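Local coordinates for protein DNA polymerase sliding clamp (Archaeoglobus fulgidus, PDB 1RWZ) that probably forms a homotrimeric ring around DNA, a moving platform that tethers the polymerase and other proteins to it during replication, at residues A[44-57]-A[229-241]. Numbering follows the deposited sequence.
Sequences VAMVIVDIPKDSFE and GGRAKVEYILAPR
The two halves of the PCNA subunit are joined into one continuous antiparallel sheet where strand 45-52 of the N-terminal domain pairs with strand 232-238 of the C-terminal domain. Met-46 with Ile-237, Ile-48 with Glu-235 and Asp-50 with Lys-233 form hydrogen-bonded pairs, each giving two backbone bonds, such as Ile-48 N to Glu-235 O at 2.8 Å. Beyond them Ala-239 N donates almost straight to Val-44 O.

Beta-branched Val-47, Val-49 and Val-234, with Ala-45, Tyr-236 and Leu-238, make the face covered by helices 8-19 and 195-201 apolar. In Val-47 a chi1 of 62° sets CG1 between the backbone N and C and turns CG2 anti to N, 3.5 Å from Tyr-236 CE2. The two side chains run side by side; the tyrosine ring stacks on Phe-201 and its hydroxyl bonds to Ala-17 O in the last turn of helix 8-19. On the other face the CD1 methyls of Ile-48 and Ile-237 meet at 3.8 Å. Glu-235 extends alongside Ile-48, bringing its carboxylate carbon CD 4.0 Å from Ile-48 CD1, while OE1 forms a salt bridge with Arg-222.

Past the strand ends, Ser-55 is small enough to press CB and OG against the backbone of Arg-231, and OG donates to a lone pair of Arg-231 O at 2.7 Å. The Arg-231 chain extends toward Glu-57, too far for a salt bridge; NH1 bonds to Val-228 O, one water accepts from NE and donates to both Ser-55 O and Glu-57 OE2, and a second links Arg-231 NH2 to Glu-57 OE2.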
loop_
_atom_site.group_PDB
_atom_site.type_symbol
_atom_site.label_atom_id
_atom_site.label_comp_id
_atom_site.label_asym_id
_atom_site.label_seq_id
_atom_site.Cartn_x
_atom_site.Cartn_y
_atom_site.Cartn_z
ATOM N N VAL A 44 -30.423 -1.714 10.709
ATOM C CA VAL A 44 -29.892 -3.044 10.958
ATOM C C VAL A 44 -28.798 -2.979 12.020
ATOM O O VAL A 44 -28.553 -3.951 12.732
ATOM C CB VAL A 44 -29.309 -3.642 9.660
ATOM C CG1 VAL A 44 -28.680 -4.992 9.935
ATOM C CG2 VAL A 44 -30.414 -3.777 8.609
ATOM N N ALA A 45 -28.156 -1.822 12.132
ATOM C CA ALA A 45 -27.078 -1.646 13.103
ATOM C C ALA A 45 -27.123 -0.291 13.794
ATOM O O ALA A 45 -27.604 0.695 13.231
ATOM C CB ALA A 45 -25.736 -1.828 12.407
ATOM N N MET A 46 -26.614 -0.254 15.022
ATOM C CA MET A 46 -26.562 0.965 15.811
ATOM C C MET A 46 -25.146 1.094 16.367
ATOM O O MET A 46 -24.453 0.094 16.545
ATOM C CB MET A 46 -27.562 0.885 16.971
ATOM C CG MET A 46 -27.603 2.115 17.882
ATOM S SD MET A 46 -28.673 1.904 19.346
ATOM C CE MET A 46 -30.265 2.357 18.696
ATOM N N VAL A 47 -24.718 2.325 16.616
ATOM C CA VAL A 47 -23.399 2.567 17.193
ATOM C C VAL A 47 -23.576 3.502 18.384
ATOM O O VAL A 47 -24.360 4.452 18.336
ATOM C CB VAL A 47 -22.416 3.191 16.161
ATOM C CG1 VAL A 47 -22.918 4.551 15.694
ATOM C CG2 VAL A 47 -21.015 3.306 16.784
ATOM N N ILE A 48 -22.870 3.208 19.469
ATOM C CA ILE A 48 -22.947 4.015 20.672
ATOM C C ILE A 48 -21.507 4.315 21.058
ATOM O O ILE A 48 -20.740 3.395 21.336
ATOM C CB ILE A 48 -23.609 3.245 21.825
ATOM C CG1 ILE A 48 -24.973 2.698 21.383
ATOM C CG2 ILE A 48 -23.756 4.163 23.032
ATOM C CD1 ILE A 48 -25.556 1.659 22.335
ATOM N N VAL A 49 -21.154 5.596 21.060
ATOM C CA VAL A 49 -19.801 6.029 21.389
ATOM C C VAL A 49 -19.754 6.796 22.703
ATOM O O VAL A 49 -20.553 7.700 22.942
ATOM C CB VAL A 49 -19.217 6.951 20.287
ATOM C CG1 VAL A 49 -17.856 7.491 20.721
ATOM C CG2 VAL A 49 -19.084 6.192 18.978
ATOM N N ASP A 50 -18.803 6.426 23.552
ATOM C CA ASP A 50 -18.612 7.095 24.824
ATOM C C ASP A 50 -17.129 7.350 25.051
ATOM O O ASP A 50 -16.325 6.419 25.011
ATOM C CB ASP A 50 -19.148 6.247 25.986
ATOM C CG ASP A 50 -20.663 6.289 26.095
ATOM O OD1 ASP A 50 -21.316 5.277 25.766
ATOM O OD2 ASP A 50 -21.199 7.342 26.506
ATOM N N ILE A 51 -16.773 8.614 25.255
ATOM C CA ILE A 51 -15.391 8.980 25.554
ATOM C C ILE A 51 -15.430 9.691 26.903
ATOM O O ILE A 51 -15.799 10.864 26.988
ATOM C CB ILE A 51 -14.780 9.957 24.527
ATOM C CG1 ILE A 51 -14.929 9.416 23.107
ATOM C CG2 ILE A 51 -13.287 10.147 24.842
ATOM C CD1 ILE A 51 -14.321 10.336 22.045
ATOM N N PRO A 52 -15.066 8.984 27.985
ATOM C CA PRO A 52 -15.069 9.581 29.327
ATOM C C PRO A 52 -14.177 10.819 29.354
ATOM O O PRO A 52 -13.168 10.880 28.652
ATOM C CB PRO A 52 -14.513 8.460 30.205
ATOM C CG PRO A 52 -14.907 7.215 29.466
ATOM C CD PRO A 52 -14.619 7.580 28.032
ATOM N N LYS A 53 -14.540 11.802 30.171
ATOM C CA LYS A 53 -13.756 13.028 30.257
ATOM C C LYS A 53 -12.280 12.773 30.534
ATOM O O LYS A 53 -11.422 13.495 30.032
ATOM C CB LYS A 53 -14.327 13.951 31.337
ATOM C CG LYS A 53 -14.309 13.368 32.736
ATOM C CD LYS A 53 -14.896 14.356 33.737
ATOM C CE LYS A 53 -14.870 13.787 35.147
ATOM N NZ LYS A 53 -15.449 14.736 36.138
ATOM N N ASP A 54 -11.976 11.741 31.317
ATOM C CA ASP A 54 -10.584 11.451 31.637
ATOM C C ASP A 54 -9.768 10.892 30.473
ATOM O O ASP A 54 -8.554 10.733 30.591
ATOM C CB ASP A 54 -10.499 10.521 32.853
ATOM C CG ASP A 54 -10.986 11.194 34.127
ATOM O OD1 ASP A 54 -10.632 12.375 34.347
ATOM O OD2 ASP A 54 -11.717 10.551 34.913
ATOM N N SER A 55 -10.422 10.602 29.348
ATOM C CA SER A 55 -9.712 10.098 28.178
ATOM C C SER A 55 -9.184 11.262 27.345
ATOM O O SER A 55 -8.377 11.073 26.439
ATOM C CB SER A 55 -10.626 9.216 27.323
ATOM O OG SER A 55 -10.865 7.980 27.981
ATOM N N PHE A 56 -9.653 12.463 27.666
ATOM C CA PHE A 56 -9.223 13.689 26.987
ATOM C C PHE A 56 -8.001 14.261 27.708
ATOM O O PHE A 56 -7.808 14.007 28.896
ATOM C CB PHE A 56 -10.330 14.743 27.047
ATOM C CG PHE A 56 -11.496 14.466 26.144
ATOM C CD1 PHE A 56 -11.553 15.029 24.871
ATOM C CD2 PHE A 56 -12.543 13.656 26.568
ATOM C CE1 PHE A 56 -12.645 14.787 24.033
ATOM C CE2 PHE A 56 -13.636 13.407 25.744
ATOM C CZ PHE A 56 -13.689 13.974 24.472
ATOM N N GLU A 57 -7.186 15.038 27.000
ATOM C CA GLU A 57 -6.025 15.666 27.629
ATOM C C GLU A 57 -6.578 16.867 28.392
ATOM O O GLU A 57 -6.125 17.189 29.493
ATOM C CB GLU A 57 -5.018 16.137 26.576
ATOM C CG GLU A 57 -4.622 15.066 25.563
ATOM C CD GLU A 57 -4.214 13.758 26.215
ATOM O OE1 GLU A 57 -3.471 13.792 27.220
ATOM O OE2 GLU A 57 -4.627 12.690 25.714
ATOM N N GLY A 229 -6.070 2.689 23.069
ATOM C CA GLY A 229 -5.493 2.593 24.398
ATOM C C GLY A 229 -6.565 2.569 25.473
ATOM O O GLY A 229 -6.329 2.971 26.613
ATOM N N GLY A 230 -7.752 2.095 25.111
ATOM C CA GLY A 230 -8.840 2.031 26.069
ATOM C C GLY A 230 -9.455 3.385 26.381
ATOM O O GLY A 230 -10.169 3.534 27.376
ATOM N N ARG A 231 -9.192 4.374 25.533
ATOM C CA ARG A 231 -9.732 5.712 25.748
ATOM C C ARG A 231 -11.190 5.846 25.322
ATOM O O ARG A 231 -11.938 6.658 25.877
ATOM C CB ARG A 231 -8.912 6.752 24.982
ATOM C CG ARG A 231 -7.484 6.971 25.482
ATOM C CD ARG A 231 -6.874 8.131 24.706
ATOM N NE ARG A 231 -5.480 8.433 25.032
ATOM C CZ ARG A 231 -4.438 7.673 24.705
ATOM N NH1 ARG A 231 -4.609 6.531 24.047
ATOM N NH2 ARG A 231 -3.211 8.081 25.000
ATOM N N ALA A 232 -11.591 5.053 24.336
ATOM C CA ALA A 232 -12.952 5.132 23.830
ATOM C C ALA A 232 -13.708 3.826 23.886
ATOM O O ALA A 232 -13.134 2.754 23.719
ATOM C CB ALA A 232 -12.934 5.642 22.389
ATOM N N LYS A 233 -15.006 3.928 24.141
ATOM C CA LYS A 233 -15.862 2.760 24.150
ATOM C C LYS A 233 -16.740 2.939 22.920
ATOM O O LYS A 233 -17.419 3.955 22.774
ATOM C CB LYS A 233 -16.725 2.706 25.413
ATOM C CG LYS A 233 -17.693 1.531 25.413
ATOM C CD LYS A 233 -18.312 1.285 26.780
ATOM C CE LYS A 233 -17.294 0.698 27.745
ATOM N NZ LYS A 233 -17.911 0.299 29.049
ATOM N N VAL A 234 -16.682 1.972 22.016
ATOM C CA VAL A 234 -17.477 2.013 20.801
ATOM C C VAL A 234 -18.252 0.712 20.745
ATOM O O VAL A 234 -17.682 -0.358 20.531
ATOM C CB VAL A 234 -16.587 2.148 19.547
ATOM C CG1 VAL A 234 -17.440 2.075 18.286
ATOM C CG2 VAL A 234 -15.831 3.473 19.600
ATOM N N GLU A 235 -19.554 0.812 20.969
ATOM C CA GLU A 235 -20.412 -0.358 20.942
ATOM C C GLU A 235 -21.251 -0.372 19.678
ATOM O O GLU A 235 -21.869 0.635 19.320
ATOM C CB GLU A 235 -21.346 -0.374 22.156
ATOM C CG GLU A 235 -22.406 -1.479 22.077
ATOM C CD GLU A 235 -23.304 -1.551 23.303
ATOM O OE1 GLU A 235 -24.305 -2.296 23.257
ATOM O OE2 GLU A 235 -23.015 -0.875 24.310
ATOM N N TYR A 236 -21.237 -1.511 18.998
ATOM C CA TYR A 236 -22.040 -1.707 17.801
ATOM C C TYR A 236 -23.069 -2.767 18.170
ATOM O O TYR A 236 -22.750 -3.744 18.853
ATOM C CB TYR A 236 -21.195 -2.220 16.631
ATOM C CG TYR A 236 -20.383 -1.166 15.905
ATOM C CD1 TYR A 236 -18.985 -1.218 15.893
ATOM C CD2 TYR A 236 -21.010 -0.149 15.187
ATOM C CE1 TYR A 236 -18.236 -0.284 15.176
ATOM C CE2 TYR A 236 -20.275 0.789 14.468
ATOM C CZ TYR A 236 -18.891 0.715 14.462
ATOM O OH TYR A 236 -18.168 1.621 13.718
ATOM N N ILE A 237 -24.306 -2.561 17.738
ATOM C CA ILE A 237 -25.372 -3.521 17.999
ATOM C C ILE A 237 -25.877 -3.911 16.619
ATOM O O ILE A 237 -26.150 -3.045 15.786
ATOM C CB ILE A 237 -26.511 -2.896 18.829
ATOM C CG1 ILE A 237 -25.957 -2.421 20.176
ATOM C CG2 ILE A 237 -27.623 -3.928 19.048
ATOM C CD1 ILE A 237 -26.954 -1.688 21.047
ATOM N N LEU A 238 -25.981 -5.212 16.379
ATOM C CA LEU A 238 -26.402 -5.717 15.081
ATOM C C LEU A 238 -27.615 -6.628 15.180
ATOM O O LEU A 238 -27.615 -7.592 15.947
ATOM C CB LEU A 238 -25.240 -6.482 14.433
ATOM C CG LEU A 238 -25.470 -7.158 13.080
ATOM C CD1 LEU A 238 -25.894 -6.115 12.054
ATOM C CD2 LEU A 238 -24.195 -7.863 12.631
ATOM N N ALA A 239 -28.646 -6.312 14.395
ATOM C CA ALA A 239 -29.875 -7.111 14.370
ATOM C C ALA A 239 -29.565 -8.521 13.873
ATOM O O ALA A 239 -28.690 -8.718 13.026
ATOM C CB ALA A 239 -30.916 -6.442 13.455
ATOM N N PRO A 240 -30.296 -9.526 14.378
ATOM C CA PRO A 240 -30.073 -10.915 13.973
ATOM C C PRO A 240 -30.870 -11.387 12.761
ATOM O O PRO A 240 -31.863 -10.767 12.371
ATOM C CB PRO A 240 -30.468 -11.686 15.220
ATOM C CG PRO A 240 -31.699 -10.915 15.669
ATOM C CD PRO A 240 -31.278 -9.449 15.479
ATOM N N ARG A 241 -30.406 -12.484 12.171
ATOM C CA ARG A 241 -31.089 -13.123 11.056
ATOM C C ARG A 241 -31.686 -14.364 11.718
ATOM O O ARG A 241 -31.504 -14.565 12.918
ATOM C CB ARG A 241 -30.103 -13.517 9.947
ATOM C CG ARG A 241 -29.464 -12.318 9.237
ATOM C CD ARG A 241 -28.649 -12.717 8.008
ATOM N NE ARG A 241 -28.082 -11.541 7.337
ATOM C CZ ARG A 241 -27.527 -11.548 6.127
ATOM N NH1 ARG A 241 -27.453 -12.669 5.426
ATOM N NH2 ARG A 241 -27.048 -10.426 5.609
HETATM O O HOH W 1 -5.785 10.348 27.024
HETATM O O HOH W 2 -2.579 10.923 25.616
#